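Local coordinates for protein cytochrome oxidase subunit II (Rhodothermus marinus, PDB 1W2L) that probably carries electrons through a covalently bound heme c, as the cytochrome c domain of a caa3 oxygen oxidoreductase that passes them on toward oxygen, at residues A[56-61]-A[83-88]. Numbering follows the deposited sequence.
With HEC (heme c), chain B.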
loop_
_atom_site.group_PDB
_atom_site.type_symbol
_atom_site.label_atom_id
_atom_site.label_comp_id
_atom_site.label_asym_id
_atom_site.label_seq_id
_atom_site.Cartn_x
_atom_site.Cartn_y
_atom_site.Cartn_z
ATOM N N TYR A 56 0.592 3.228 9.068
ATOM C CA TYR A 56 1.639 2.692 8.214
ATOM C C TYR A 56 1.241 2.700 6.752
ATOM O O TYR A 56 2.057 3.006 5.882
ATOM C CB TYR A 56 2.018 1.266 8.672
ATOM C CG TYR A 56 2.885 0.573 7.646
ATOM C CD1 TYR A 56 4.220 0.936 7.540
ATOM C CD2 TYR A 56 2.407 -0.351 6.768
ATOM C CE1 TYR A 56 5.045 0.351 6.602
ATOM C CE2 TYR A 56 3.226 -0.945 5.823
ATOM C CZ TYR A 56 4.551 -0.591 5.737
ATOM O OH TYR A 56 5.386 -1.148 4.815
ATOM N N LEU A 57 0.011 2.331 6.455
ATOM C CA LEU A 57 -0.448 2.346 5.074
ATOM C C LEU A 57 -0.423 3.769 4.530
ATOM O O LEU A 57 0.004 4.014 3.409
ATOM C CB LEU A 57 -1.822 1.704 4.960
ATOM C CG LEU A 57 -1.908 0.233 5.353
ATOM C CD1 LEU A 57 -3.350 -0.269 5.233
ATOM C CD2 LEU A 57 -0.976 -0.604 4.507
ATOM N N ARG A 58 -0.887 4.726 5.324
ATOM C CA ARG A 58 -0.924 6.130 4.933
ATOM C C ARG A 58 0.491 6.613 4.654
ATOM O O ARG A 58 0.733 7.283 3.624
ATOM C CB ARG A 58 -1.684 6.995 5.981
ATOM C CG ARG A 58 -1.789 8.471 5.751
ATOM C CD ARG A 58 -2.432 9.112 7.024
ATOM N NE ARG A 58 -2.372 10.547 6.700
ATOM C CZ ARG A 58 -3.180 11.234 5.959
ATOM N NH1 ARG A 58 -4.222 10.575 5.421
ATOM N NH2 ARG A 58 -2.979 12.554 5.759
ATOM N N GLU A 59 1.408 6.331 5.541
ATOM C CA GLU A 59 2.806 6.753 5.444
ATOM C C GLU A 59 3.445 6.127 4.191
ATOM O O GLU A 59 4.222 6.727 3.466
ATOM C CB GLU A 59 3.660 6.390 6.632
ATOM C CG GLU A 59 5.148 6.653 6.615
ATOM C CD GLU A 59 6.136 5.911 7.475
ATOM O OE1 GLU A 59 6.121 4.654 7.667
ATOM O OE2 GLU A 59 7.047 6.594 8.026
ATOM N N SER A 60 3.132 4.867 3.927
ATOM C CA SER A 60 3.672 4.156 2.796
ATOM C C SER A 60 3.242 4.801 1.466
ATOM O O SER A 60 4.058 4.831 0.518
ATOM C CB SER A 60 3.227 2.692 2.818
ATOM O OG SER A 60 3.796 1.984 3.881
ATOM N N ILE A 61 2.045 5.310 1.415
ATOM C CA ILE A 61 1.493 5.907 0.202
ATOM C C ILE A 61 1.933 7.353 0.055
ATOM O O ILE A 61 2.353 7.782 -1.032
ATOM C CB ILE A 61 -0.059 5.776 0.228
ATOM C CG1 ILE A 61 -0.479 4.310 0.184
ATOM C CG2 ILE A 61 -0.676 6.563 -0.915
ATOM C CD1 ILE A 61 -1.939 4.073 0.511
ATOM N N LEU A 83 -1.894 12.537 -3.521
ATOM C CA LEU A 83 -3.254 12.035 -3.386
ATOM C C LEU A 83 -4.032 12.793 -2.312
ATOM O O LEU A 83 -3.508 13.154 -1.254
ATOM C CB LEU A 83 -3.242 10.538 -3.042
ATOM C CG LEU A 83 -2.730 9.607 -4.138
ATOM C CD1 LEU A 83 -2.453 8.244 -3.564
ATOM C CD2 LEU A 83 -3.707 9.546 -5.305
ATOM N N SER A 84 -5.314 12.984 -2.589
ATOM C CA SER A 84 -6.211 13.666 -1.662
ATOM C C SER A 84 -6.566 12.788 -0.455
ATOM O O SER A 84 -6.367 11.579 -0.481
ATOM C CB SER A 84 -7.524 14.042 -2.331
ATOM O OG SER A 84 -8.292 12.855 -2.510
ATOM N N GLU A 85 -7.098 13.407 0.611
ATOM C CA GLU A 85 -7.470 12.659 1.796
ATOM C C GLU A 85 -8.511 11.576 1.469
ATOM O O GLU A 85 -8.423 10.468 2.002
ATOM C CB GLU A 85 -7.959 13.615 2.897
ATOM C CG GLU A 85 -6.755 14.322 3.547
ATOM C CD GLU A 85 -5.811 13.457 4.361
ATOM O OE1 GLU A 85 -4.626 13.236 4.021
ATOM O OE2 GLU A 85 -6.229 12.967 5.446
ATOM N N ARG A 86 -9.466 11.872 0.606
ATOM C CA ARG A 86 -10.508 10.878 0.249
ATOM C C ARG A 86 -9.863 9.720 -0.487
ATOM O O ARG A 86 -10.183 8.577 -0.240
ATOM C CB ARG A 86 -11.620 11.530 -0.588
ATOM C CG ARG A 86 -12.649 10.688 -1.289
ATOM C CD ARG A 86 -13.750 11.533 -1.952
ATOM N NE ARG A 86 -14.747 10.673 -2.580
ATOM C CZ ARG A 86 -15.578 10.003 -3.305
ATOM N NH1 ARG A 86 -15.753 10.276 -4.624
ATOM N NH2 ARG A 86 -16.361 8.985 -2.867
ATOM N N GLU A 87 -8.957 10.024 -1.420
ATOM C CA GLU A 87 -8.318 8.967 -2.211
ATOM C C GLU A 87 -7.473 8.083 -1.323
ATOM O O GLU A 87 -7.482 6.879 -1.508
ATOM C CB GLU A 87 -7.447 9.613 -3.292
ATOM C CG GLU A 87 -8.299 10.241 -4.405
ATOM C CD GLU A 87 -7.471 11.024 -5.415
ATOM O OE1 GLU A 87 -6.463 11.652 -4.997
ATOM O OE2 GLU A 87 -7.804 11.059 -6.625
ATOM N N VAL A 88 -6.722 8.649 -0.376
ATOM C CA VAL A 88 -5.915 7.806 0.518
ATOM C C VAL A 88 -6.839 6.920 1.345
ATOM O O VAL A 88 -6.581 5.727 1.521
ATOM C CB VAL A 88 -4.992 8.656 1.417
ATOM C CG1 VAL A 88 -4.293 7.808 2.460
ATOM C CG2 VAL A 88 -3.979 9.380 0.520
HETATM FE FE HEC B . 3.548 0.399 -3.516
HETATM C CHA HEC B . 5.240 -0.832 -0.816
HETATM C CHB HEC B . 0.858 1.046 -1.526
HETATM C CHC HEC B . 1.918 1.703 -6.189
HETATM C CHD HEC B . 6.103 -0.598 -5.558
HETATM N NA HEC B . 3.149 0.170 -1.546
HETATM C C1A HEC B . 4.001 -0.337 -0.584
HETATM C C2A HEC B . 3.244 -0.457 0.637
HETATM C C3A HEC B . 2.045 0.113 0.453
HETATM C C4A HEC B . 1.953 0.515 -0.942
HETATM C CMA HEC B . 0.872 0.208 1.429
HETATM C CAA HEC B . 3.765 -1.206 1.870
HETATM C CBA HEC B . 3.502 -2.684 1.590
HETATM C CGA HEC B . 3.962 -3.713 2.678
HETATM O O1A HEC B . 3.937 -4.854 2.283
HETATM O O2A HEC B . 4.363 -3.270 3.787
HETATM N NB HEC B . 1.723 1.210 -3.800
HETATM C C1B HEC B . 0.789 1.339 -2.878
HETATM C C2B HEC B . -0.436 1.935 -3.459
HETATM C C3B HEC B . -0.097 2.183 -4.765
HETATM C C4B HEC B . 1.225 1.703 -5.002
HETATM C CMB HEC B . -1.711 2.153 -2.753
HETATM C CAB HEC B . -0.938 2.828 -5.841
HETATM C CBB HEC B . -1.424 4.220 -5.369
HETATM N NC HEC B . 3.933 0.579 -5.460
HETATM C C1C HEC B . 3.091 1.150 -6.413
HETATM C C2C HEC B . 3.763 1.016 -7.729
HETATM C C3C HEC B . 4.918 0.385 -7.540
HETATM C C4C HEC B . 5.058 0.117 -6.137
HETATM C CMC HEC B . 3.118 1.519 -9.021
HETATM C CAC HEC B . 5.892 -0.162 -8.592
HETATM C CBC HEC B . 6.517 0.824 -9.551
HETATM N ND HEC B . 5.335 -0.492 -3.222
HETATM C C1D HEC B . 6.218 -0.850 -4.196
HETATM C C2D HEC B . 7.338 -1.561 -3.624
HETATM C C3D HEC B . 7.082 -1.586 -2.316
HETATM C C4D HEC B . 5.858 -0.934 -2.035
HETATM C CMD HEC B . 8.459 -2.119 -4.394
HETATM C CAD HEC B . 7.987 -2.254 -1.208
HETATM C CBD HEC B . 9.137 -1.341 -0.790
HETATM C CGD HEC B . 8.661 -0.267 0.129
HETATM O O1D HEC B . 8.649 0.941 -0.245
HETATM O O2D HEC B . 8.229 -0.604 1.273
#
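Helix 54-62 comes nearest to the start of helix 85-96 at R58 and V88, whose CA atoms lie 6.9 Å apart, within the mainly helical cytochrome c fold that wraps the heme. A salt bridge spans the outer side of this junction. R58 runs out almost straight to E85, its CG trans to the backbone N (chi1 179°) and its chain extended as far as NE, while the E85 chain bends at chi2. The separation of R58 NH2 and E85 OE1 in this bridge, 2.5 Å, is unusually short and its exact value doubtful; R58 NH1 makes only weak bonds to OE1 and OE2. The carboxylate sits at the edge of the guanidinium, but the two planes are turned 66° apart, so the pair is not a flat match. R58 also crosses V88 at about a right angle, R58 NH1 lying 4.1 Å from V88 CG1. An alanine here would remove the guanidinium and would probably leave the E85 carboxylate without this charged mate and V88 CG1 less covered.

Deeper in, the contact is apolar: the CG2 methyl of I61 meets CD1 of L83 at 3.6 Å. The other branch of I61 turns to the heme, CD1 lying 3.8 Å from the methyl CMB, and L57 CD2 packs against CMA. Helix 54-62 thus joins the terminal helix to the porphyrin, and L57 also rests on I92 and I95. Helix 85-96 starts with a capping box: S84 OG accepts from E87 N, and E87 OE1 from S84 N. S60 OG lies above one face of the Y56 ring, toward its rim, and donates to Y56 O. Y56 OH, in turn, donates a 2.6 Å hydrogen bond to heme propionate O2A, which lies in the plane of the tyrosine ring.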